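FMN-binding domain-containing protein (Clostridium perfringens, PDB 3O6U) is of unknown function but probably binds the flavin cofactor FMN. Local coordinates at residues L2-T8 with S24-G30; A35-E39 with Y69-E74; S83-V87 with F98-E103. All coordinates share one frame; numbering follows the deposited sequence.

Contact 1 (L2-T8 with S24-G30); sequences LKDGDYT and SIKVSDG
Asp-4 of 2-8 grips the turn at 28-30, which leads from strand 19-27 to strand 32-41, at the open end of the antiparallel beta hairpin 5-11/19-27. The short segments run at 161° to each other. Asp-4 can be followed outward. Its CB lies 3.3 Å from Val-27 O. Its CG stands beside the backbone N, anti to the carbonyl carbon (chi1 -74°), and this turns the carboxylate toward the turn. Asp-4 OD1 accepts from Gly-30 N at 2.8 Å through its syn lone pair. Asp-4 OD2 accepts from Asp-29 N at 2.7 Å, again on the syn side but 29° out of the plane. Two backbone N-H groups therefore fix the rotation of one carboxylate. Beyond it the strands pair regularly. Gly-5 with Val-27 and Tyr-7 with Ile-25 are hydrogen-bonded pairs. Asp-6 with Lys-26 and Thr-8 with Ser-24 are non-hydrogen-bonded pairs. The face with Tyr-7, Ile-25 and Val-27 is buried. There Val-27 sends CG1 to Leu-2 CB and CG2 to the Tyr-7 ring, and helix 92-111 covers Tyr-7 and Ile-25 through Val-105. The other face is polar. The lysine chain of Lys-26 bends at its end so that NZ forms a salt bridge with Asp-6 OD2, which accepts through its syn lone pair. Farther along, Thr-8 OG1 and Ser-24 OG share a hydrogen bond of 2.6 Å.

Contact 2 (A35-E39 with Y69-E74); sequences AKYNE and YEPQLE
Glu-70 and Glu-74, one turn apart on helix 66-80, reach down to the backbone of the edge strand 32-41. The helix packs on this strand of the mixed sheet, in an alpha/beta domain assigned to the FMN-binding family. The two short segments run roughly antiparallel, with axes 7.6 Å apart. Both glutamates leave the helix in the same way: CG lies beside the backbone N and the chain is extended beyond it. Each carboxylate then accepts a strand N-H. Glu-74 OE2 takes Tyr-37 N at 2.9 Å, on its anti side and 31° out of plane. Glu-70 OE2 takes Glu-39 N at 2.9 Å, from above the carboxylate plane. Water 1 lies between Glu-70 OE1 and Glu-39 O, within hydrogen-bonding distance of both. Arg-49 forms salt bridges with both helix glutamates, which would offset some of the gathered negative charge.

The Tyr-37 side chain stands roughly perpendicular to that of Glu-70, and ring and carboxylate planes are 79° apart. Glu-70 CG sits at the edge of the ring, 3.8 Å from Tyr-37 CD2. Leu-73 CD1 also approaches the ring. Tyr-37 CG is anti to the backbone N (chi1 172°), and the ring reaches toward helix 92-111, where it meets Phe-98 edge-to-face.

Glu-39 points toward the helix and comes in across the end of Tyr-69. Its CD lies in the plane of the Tyr-69 ring, at the edge. Lys-48 forms a salt bridge with Glu-39 OE1, and Ser-94 OG is hydrogen-bonded to Glu-39 OE2. Two tyrosine hydroxyls donate to this one carboxylate: Tyr-37 OH to Glu-39 OE2 at 2.9 Å, through the anti lone pair, and Tyr-69 OH to Glu-39 OE1 at 2.6 Å, on the syn side.

Contact 3 (S83-V87 with F98-E103); sequences SDIDV and FKKLAE
Lys-99 of helix 92-111 ends on a backbone carbonyl of the neighbouring loop. Lys-99 NZ donates to Ile-85 O at 2.8 Å. The approach is nearly head-on to the carbonyl, with a C=O to donor angle of 165°. Segment 83-87 has no regular secondary structure. It belongs to the connection between helix 66-80 and helix 92-111, and here it packs back on the second of these helices.

The lysine chain also makes carbon contacts on its way. Its CG stands beside the backbone N, and the chain bends at chi3 (66°), which brings the amine round to the carbonyl. The side chains of Ile-85 and Lys-99 run alongside but head opposite ways, with Ile-85 CG1 3.7 Å from Lys-99 CG. Lys-99 CD and CE then pass close to Ile-85 O before NZ meets it. Asp-84 OD1 lies 4.4 Å from Lys-99 NZ, too far for a salt bridge. Asp-84 is the centre of an inverse gamma turn, and the Ile-85 N to Ser-83 O bond within it is weak.

Ile-85 also faces inward. Ile-85 CD1 comes within 3.8 Å of Phe-98 CD2. Leu-73 and Ala-76 of helix 66-80 touch Ile-85 as well, so this residue sits between the two helices.

At the other end, Ser-83 lies over the next turn of helix 92-111. Ser-83 CB is 3.6 Å from Ala-102 CB, and Ser-83 OG is 3.2 Å from Glu-103 CG.

The contact thus mixes carbon packing, much of it by the aliphatic part of Lys-99 and by Ser-83, with a single hydrogen bond across the two segments. That bond joins an amine to a neutral carbonyl. Asp-84 may favour the positive charge of Lys-99, but it is exposed and poorly ordered, so any such effect would probably be small.

How the contacts relate
Contact 2 is the most buried of the three and lies near the centre of the chain. Contacts 1 and 3 are only partly buried. Contacts 1 and 2 reach the same sheet through adjacent strands: Ser-24 O and Lys-36 N make a probable hydrogen bond. Contacts 2 and 3 share a helix interface, where Leu-73 meets Ile-85 and Phe-98. Contacts 1 and 3 do not touch; their nearest atoms are about 6 Å apart. The chemistry follows place. Contact 1 relies on paired backbones, with charges on its outer face. Contact 2 places carboxylates against strand N-H groups in the interior. Contact 3 seats a loop on a helix through a lysine chain, one hydrogen bond and an isoleucine anchor.

Contact 1 (L2-T8 with S24-G30)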
loop_
_atom_site.group_PDB
_atom_site.type_symbol
_atom_site.label_atom_id
_atom_site.label_comp_id
_atom_site.label_asym_id
_atom_site.label_seq_id
_atom_site.Cartn_x
_atom_site.Cartn_y
_atom_site.Cartn_z
ATOM N N LEU A 2 -3.810 18.841 1.641
ATOM C CA LEU A 2 -3.371 17.964 0.575
ATOM C C LEU A 2 -3.473 18.632 -0.808
ATOM O O LEU A 2 -4.556 19.030 -1.240
ATOM C CB LEU A 2 -4.201 16.662 0.593
ATOM C CG LEU A 2 -3.630 15.433 1.348
ATOM C CD1 LEU A 2 -2.860 15.833 2.594
ATOM C CD2 LEU A 2 -4.765 14.468 1.691
ATOM N N LYS A 3 -2.332 18.811 -1.466
ATOM C CA LYS A 3 -2.327 19.337 -2.831
ATOM C C LYS A 3 -2.881 18.227 -3.760
ATOM O O LYS A 3 -2.512 17.046 -3.660
ATOM C CB LYS A 3 -0.902 19.670 -3.295
ATOM C CG LYS A 3 -0.097 20.546 -2.352
ATOM C CD LYS A 3 -0.666 21.945 -2.256
ATOM C CE LYS A 3 0.117 22.788 -1.263
ATOM N NZ LYS A 3 1.444 23.199 -1.811
ATOM N N ASP A 4 -3.774 18.616 -4.653
ATOM C CA ASP A 4 -4.355 17.685 -5.606
ATOM C C ASP A 4 -3.279 17.105 -6.527
ATOM O O ASP A 4 -2.230 17.710 -6.754
ATOM C CB ASP A 4 -5.415 18.405 -6.452
ATOM C CG ASP A 4 -6.697 18.668 -5.687
ATOM O OD1 ASP A 4 -6.719 18.517 -4.441
ATOM O OD2 ASP A 4 -7.693 19.028 -6.342
ATOM N N GLY A 5 -3.541 15.914 -7.040
ATOM C CA GLY A 5 -2.613 15.297 -7.966
ATOM C C GLY A 5 -2.510 13.817 -7.721
ATOM O O GLY A 5 -3.298 13.252 -6.958
ATOM N N ASP A 6 -1.550 13.190 -8.386
ATOM C CA ASP A 6 -1.300 11.768 -8.195
ATOM C C ASP A 6 0.040 11.614 -7.484
ATOM O O ASP A 6 1.009 12.270 -7.841
ATOM C CB ASP A 6 -1.260 11.015 -9.533
ATOM C CG ASP A 6 -2.618 10.971 -10.223
ATOM O OD1 ASP A 6 -2.783 11.570 -11.304
ATOM O OD2 ASP A 6 -3.541 10.339 -9.683
ATOM N N TYR A 7 0.080 10.766 -6.459
ATOM C CA TYR A 7 1.327 10.514 -5.747
ATOM C C TYR A 7 1.526 9.011 -5.612
ATOM O O TYR A 7 0.596 8.250 -5.367
ATOM C CB TYR A 7 1.341 11.209 -4.376
ATOM C CG TYR A 7 0.931 12.657 -4.449
ATOM C CD1 TYR A 7 1.865 13.676 -4.535
ATOM C CD2 TYR A 7 -0.409 12.995 -4.470
ATOM C CE1 TYR A 7 1.460 15.001 -4.629
ATOM C CE2 TYR A 7 -0.821 14.297 -4.566
ATOM C CZ TYR A 7 0.108 15.302 -4.650
ATOM O OH TYR A 7 -0.336 16.599 -4.759
ATOM N N THR A 8 2.769 8.607 -5.813
ATOM C CA THR A 8 3.158 7.222 -5.767
ATOM C C THR A 8 4.388 7.047 -4.900
ATOM O O THR A 8 5.364 7.798 -5.002
ATOM C CB THR A 8 3.501 6.709 -7.189
ATOM O OG1 THR A 8 2.296 6.583 -7.952
ATOM C CG2 THR A 8 4.233 5.344 -7.139
ATOM N N SER A 24 -0.310 4.039 -4.541
ATOM C CA SER A 24 -0.647 5.220 -5.316
ATOM C C SER A 24 -1.922 5.830 -4.771
ATOM O O SER A 24 -2.817 5.119 -4.309
ATOM C CB SER A 24 -0.883 4.916 -6.798
ATOM O OG SER A 24 0.340 4.913 -7.490
ATOM N N ILE A 25 -1.979 7.156 -4.799
ATOM C CA ILE A 25 -3.194 7.826 -4.413
ATOM C C ILE A 25 -3.517 8.957 -5.381
ATOM O O ILE A 25 -2.672 9.415 -6.164
ATOM C CB ILE A 25 -3.164 8.408 -2.946
ATOM C CG1 ILE A 25 -2.024 9.418 -2.766
ATOM C CG2 ILE A 25 -3.071 7.265 -1.940
ATOM C CD1 ILE A 25 -2.200 10.279 -1.518
ATOM N N LYS A 26 -4.782 9.338 -5.382
ATOM C CA LYS A 26 -5.193 10.481 -6.170
ATOM C C LYS A 26 -5.888 11.394 -5.141
ATOM O O LYS A 26 -6.673 10.949 -4.297
ATOM C CB LYS A 26 -6.121 10.088 -7.336
ATOM C CG LYS A 26 -6.558 11.258 -8.225
ATOM C CD LYS A 26 -7.490 10.811 -9.374
ATOM C CE LYS A 26 -6.767 9.974 -10.424
ATOM N NZ LYS A 26 -5.737 10.750 -11.175
ATOM N N VAL A 27 -5.530 12.668 -5.188
ATOM C CA VAL A 27 -6.088 13.651 -4.275
ATOM C C VAL A 27 -6.844 14.670 -5.116
ATOM O O VAL A 27 -6.291 15.259 -6.045
ATOM C CB VAL A 27 -4.963 14.374 -3.459
ATOM C CG1 VAL A 27 -5.593 15.373 -2.497
ATOM C CG2 VAL A 27 -4.081 13.352 -2.696
ATOM N N SER A 28 -8.108 14.879 -4.793
ATOM C CA SER A 28 -8.934 15.814 -5.549
ATOM C C SER A 28 -9.737 16.676 -4.614
ATOM O O SER A 28 -10.547 16.166 -3.850
ATOM C CB SER A 28 -9.901 15.061 -6.463
ATOM O OG SER A 28 -10.766 15.968 -7.131
ATOM N N ASP A 29 -9.539 17.984 -4.701
ATOM C CA ASP A 29 -10.234 18.920 -3.831
ATOM C C ASP A 29 -9.774 18.597 -2.418
ATOM O O ASP A 29 -10.585 18.515 -1.490
ATOM C CB ASP A 29 -11.754 18.754 -3.928
ATOM C CG ASP A 29 -12.505 20.056 -3.645
ATOM O OD1 ASP A 29 -12.243 21.063 -4.348
ATOM O OD2 ASP A 29 -13.362 20.070 -2.733
ATOM N N GLY A 30 -8.458 18.390 -2.294
ATOM C CA GLY A 30 -7.821 18.092 -1.021
ATOM C C GLY A 30 -8.228 16.777 -0.392
ATOM O O GLY A 30 -8.033 16.567 0.806
#

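Contact 2 (A35-E39 with Y69-E74)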
loop_
_atom_site.group_PDB
_atom_site.type_symbol
_atom_site.label_atom_id
_atom_site.label_comp_id
_atom_site.label_asym_id
_atom_site.label_seq_id
_atom_site.Cartn_x
_atom_site.Cartn_y
_atom_site.Cartn_z
ATOM N N ALA A 35 -7.071 5.085 -4.136
ATOM C CA ALA A 35 -5.930 4.514 -3.439
ATOM C C ALA A 35 -5.639 3.124 -4.027
ATOM O O ALA A 35 -6.514 2.257 -4.030
ATOM C CB ALA A 35 -6.214 4.418 -1.954
ATOM N N LYS A 36 -4.419 2.931 -4.545
ATOM C CA LYS A 36 -4.010 1.643 -5.134
ATOM C C LYS A 36 -2.768 1.068 -4.463
ATOM O O LYS A 36 -1.679 1.637 -4.535
ATOM C CB LYS A 36 -3.779 1.774 -6.656
ATOM C CG LYS A 36 -3.512 0.426 -7.370
ATOM C CD LYS A 36 -4.089 0.393 -8.801
ATOM C CE LYS A 36 -3.078 -0.073 -9.870
ATOM N NZ LYS A 36 -2.577 -1.480 -9.720
ATOM N N TYR A 37 -2.933 -0.064 -3.795
ATOM C CA TYR A 37 -1.803 -0.672 -3.106
ATOM C C TYR A 37 -1.527 -2.099 -3.562
ATOM O O TYR A 37 -2.409 -2.947 -3.535
ATOM C CB TYR A 37 -2.038 -0.646 -1.582
ATOM C CG TYR A 37 -1.025 -1.423 -0.771
ATOM C CD1 TYR A 37 0.220 -0.878 -0.466
ATOM C CD2 TYR A 37 -1.312 -2.705 -0.307
ATOM C CE1 TYR A 37 1.158 -1.594 0.283
ATOM C CE2 TYR A 37 -0.382 -3.429 0.436
ATOM C CZ TYR A 37 0.849 -2.866 0.732
ATOM O OH TYR A 37 1.771 -3.568 1.473
ATOM N N ASN A 38 -0.288 -2.353 -3.964
ATOM C CA ASN A 38 0.110 -3.671 -4.405
ATOM C C ASN A 38 1.465 -4.153 -3.932
ATOM O O ASN A 38 2.457 -3.422 -4.020
ATOM C CB ASN A 38 0.172 -3.739 -5.939
ATOM C CG ASN A 38 -1.178 -3.682 -6.588
ATOM O OD1 ASN A 38 -1.935 -4.652 -6.560
ATOM N ND2 ASN A 38 -1.497 -2.542 -7.172
ATOM N N GLU A 39 1.478 -5.374 -3.396
ATOM C CA GLU A 39 2.736 -6.059 -3.113
ATOM C C GLU A 39 2.976 -6.796 -4.460
ATOM O O GLU A 39 2.041 -7.221 -5.135
ATOM C CB GLU A 39 2.604 -6.994 -1.931
ATOM C CG GLU A 39 2.362 -6.176 -0.647
ATOM C CD GLU A 39 1.834 -7.000 0.515
ATOM O OE1 GLU A 39 1.659 -8.227 0.354
ATOM O OE2 GLU A 39 1.594 -6.417 1.599
ATOM N N TYR A 69 -6.761 -8.444 1.796
ATOM C CA TYR A 69 -6.265 -7.303 2.557
ATOM C C TYR A 69 -5.883 -6.062 1.790
ATOM O O TYR A 69 -6.091 -4.959 2.309
ATOM C CB TYR A 69 -5.140 -7.689 3.578
ATOM C CG TYR A 69 -3.805 -8.175 3.047
ATOM C CD1 TYR A 69 -2.959 -7.345 2.312
ATOM C CD2 TYR A 69 -3.363 -9.466 3.329
ATOM C CE1 TYR A 69 -1.716 -7.807 1.868
ATOM C CE2 TYR A 69 -2.147 -9.919 2.893
ATOM C CZ TYR A 69 -1.331 -9.096 2.168
ATOM O OH TYR A 69 -0.144 -9.610 1.710
ATOM N N GLU A 70 -5.411 -6.204 0.549
ATOM C CA GLU A 70 -4.980 -5.015 -0.182
ATOM C C GLU A 70 -6.124 -4.109 -0.526
ATOM O O GLU A 70 -6.017 -2.900 -0.375
ATOM C CB GLU A 70 -4.152 -5.376 -1.432
ATOM C CG GLU A 70 -2.829 -6.056 -1.091
ATOM C CD GLU A 70 -2.012 -6.375 -2.317
ATOM O OE1 GLU A 70 -2.604 -6.387 -3.424
ATOM O OE2 GLU A 70 -0.796 -6.620 -2.178
ATOM N N PRO A 71 -7.248 -4.677 -0.992
ATOM C CA PRO A 71 -8.347 -3.760 -1.302
ATOM C C PRO A 71 -8.919 -3.187 -0.001
ATOM O O PRO A 71 -9.431 -2.071 0.005
ATOM C CB PRO A 71 -9.342 -4.630 -2.061
ATOM C CG PRO A 71 -8.535 -5.829 -2.522
ATOM C CD PRO A 71 -7.538 -6.048 -1.433
ATOM N N GLN A 72 -8.837 -3.927 1.103
ATOM C CA GLN A 72 -9.320 -3.384 2.374
ATOM C C GLN A 72 -8.488 -2.188 2.822
ATOM O O GLN A 72 -9.045 -1.150 3.204
ATOM C CB GLN A 72 -9.332 -4.454 3.469
ATOM C CG GLN A 72 -10.486 -5.423 3.259
ATOM C CD GLN A 72 -10.548 -6.538 4.276
ATOM O OE1 GLN A 72 -10.189 -6.358 5.441
ATOM N NE2 GLN A 72 -11.035 -7.702 3.844
ATOM N N LEU A 73 -7.163 -2.324 2.747
ATOM C CA LEU A 73 -6.260 -1.257 3.155
ATOM C C LEU A 73 -6.519 -0.002 2.330
ATOM O O LEU A 73 -6.526 1.125 2.857
ATOM C CB LEU A 73 -4.810 -1.733 3.011
ATOM C CG LEU A 73 -4.476 -2.891 3.959
ATOM C CD1 LEU A 73 -3.204 -3.572 3.537
ATOM C CD2 LEU A 73 -4.354 -2.369 5.375
ATOM N N GLU A 74 -6.744 -0.204 1.038
ATOM C CA GLU A 74 -7.029 0.895 0.138
ATOM C C GLU A 74 -8.261 1.665 0.604
ATOM O O GLU A 74 -8.236 2.901 0.685
ATOM C CB GLU A 74 -7.288 0.373 -1.287
ATOM C CG GLU A 74 -6.070 -0.237 -1.986
ATOM C CD GLU A 74 -6.417 -0.791 -3.365
ATOM O OE1 GLU A 74 -7.599 -0.713 -3.751
ATOM O OE2 GLU A 74 -5.517 -1.305 -4.061
HETATM O O HOH W 1 -0.665 -7.221 -4.962
#

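Contact 3 (S83-V87 with F98-E103)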
loop_
_atom_site.group_PDB
_atom_site.type_symbol
_atom_site.label_atom_id
_atom_site.label_comp_id
_atom_site.label_asym_id
_atom_site.label_seq_id
_atom_site.Cartn_x
_atom_site.Cartn_y
_atom_site.Cartn_z
ATOM N N SER A 83 -3.068 8.089 7.373
ATOM C CA SER A 83 -2.313 6.842 7.429
ATOM C C SER A 83 -2.669 6.033 8.665
ATOM O O SER A 83 -2.426 4.828 8.716
ATOM C CB SER A 83 -0.812 7.143 7.473
ATOM O OG SER A 83 -0.449 7.792 8.690
ATOM N N ASP A 84 -3.250 6.697 9.658
ATOM C CA ASP A 84 -3.579 6.038 10.912
ATOM C C ASP A 84 -4.759 5.104 10.788
ATOM O O ASP A 84 -5.868 5.444 11.196
ATOM C CB ASP A 84 -3.837 7.078 12.018
ATOM C CG ASP A 84 -4.366 6.448 13.312
ATOM O OD1 ASP A 84 -3.659 5.596 13.909
ATOM O OD2 ASP A 84 -5.495 6.810 13.726
ATOM N N ILE A 85 -4.529 3.930 10.209
ATOM C CA ILE A 85 -5.598 2.949 10.082
ATOM C C ILE A 85 -5.353 1.797 11.055
ATOM O O ILE A 85 -4.259 1.661 11.597
ATOM C CB ILE A 85 -5.710 2.369 8.639
ATOM C CG1 ILE A 85 -4.356 1.846 8.161
ATOM C CG2 ILE A 85 -6.230 3.425 7.693
ATOM C CD1 ILE A 85 -4.459 0.572 7.327
ATOM N N ASP A 86 -6.382 0.983 11.279
ATOM C CA ASP A 86 -6.299 -0.167 12.181
ATOM C C ASP A 86 -5.657 -1.325 11.422
ATOM O O ASP A 86 -5.995 -1.560 10.257
ATOM C CB ASP A 86 -7.701 -0.592 12.641
ATOM C CG ASP A 86 -8.595 0.592 12.986
ATOM O OD1 ASP A 86 -8.155 1.486 13.750
ATOM O OD2 ASP A 86 -9.748 0.626 12.494
ATOM N N VAL A 87 -4.753 -2.062 12.055
ATOM C CA VAL A 87 -4.140 -3.146 11.317
ATOM C C VAL A 87 -5.187 -4.216 11.054
ATOM O O VAL A 87 -6.213 -4.255 11.720
ATOM C CB VAL A 87 -2.839 -3.696 12.026
ATOM C CG1 VAL A 87 -2.003 -2.523 12.526
ATOM C CG2 VAL A 87 -3.151 -4.661 13.129
ATOM N N PHE A 98 1.971 -1.058 4.761
ATOM C CA PHE A 98 1.025 -0.115 4.135
ATOM C C PHE A 98 0.997 1.218 4.872
ATOM O O PHE A 98 1.028 2.279 4.232
ATOM C CB PHE A 98 -0.405 -0.687 4.120
ATOM C CG PHE A 98 -1.456 0.243 3.496
ATOM C CD1 PHE A 98 -1.663 0.278 2.117
ATOM C CD2 PHE A 98 -2.245 1.073 4.301
ATOM C CE1 PHE A 98 -2.642 1.110 1.554
ATOM C CE2 PHE A 98 -3.215 1.901 3.745
ATOM C CZ PHE A 98 -3.412 1.923 2.367
ATOM N N LYS A 99 0.935 1.168 6.203
ATOM C CA LYS A 99 0.887 2.388 6.999
ATOM C C LYS A 99 2.100 3.276 6.772
ATOM O O LYS A 99 1.939 4.485 6.624
ATOM C CB LYS A 99 0.689 2.064 8.498
ATOM C CG LYS A 99 -0.715 1.480 8.783
ATOM C CD LYS A 99 -0.939 1.050 10.236
ATOM C CE LYS A 99 -0.925 2.241 11.181
ATOM N NZ LYS A 99 -1.595 1.952 12.477
ATOM N N LYS A 100 3.302 2.700 6.691
ATOM C CA LYS A 100 4.503 3.523 6.455
ATOM C C LYS A 100 4.461 4.240 5.089
ATOM O O LYS A 100 4.769 5.432 4.997
ATOM C CB LYS A 100 5.783 2.687 6.594
ATOM C CG LYS A 100 6.082 2.237 8.043
ATOM C CD LYS A 100 7.386 1.439 8.134
ATOM C CE LYS A 100 7.683 0.933 9.557
ATOM N NZ LYS A 100 7.264 -0.488 9.779
ATOM N N LEU A 101 4.064 3.514 4.042
ATOM C CA LEU A 101 3.916 4.077 2.694
ATOM C C LEU A 101 2.831 5.181 2.700
ATOM O O LEU A 101 3.013 6.235 2.080
ATOM C CB LEU A 101 3.572 2.960 1.694
ATOM C CG LEU A 101 4.688 1.932 1.435
ATOM C CD1 LEU A 101 4.223 0.841 0.486
ATOM C CD2 LEU A 101 5.885 2.639 0.872
ATOM N N ALA A 102 1.710 4.957 3.380
ATOM C CA ALA A 102 0.696 6.014 3.496
ATOM C C ALA A 102 1.263 7.277 4.197
ATOM O O ALA A 102 1.007 8.395 3.737
ATOM C CB ALA A 102 -0.521 5.504 4.258
ATOM N N GLU A 103 2.022 7.121 5.287
ATOM C CA GLU A 103 2.593 8.294 5.949
ATOM C C GLU A 103 3.456 9.064 4.949
ATOM O O GLU A 103 3.310 10.278 4.811
ATOM C CB GLU A 103 3.439 7.890 7.177
ATOM C CG GLU A 103 2.640 7.095 8.215
ATOM C CD GLU A 103 3.484 6.495 9.343
ATOM O OE1 GLU A 103 4.612 6.982 9.592
ATOM O OE2 GLU A 103 2.995 5.538 9.994
#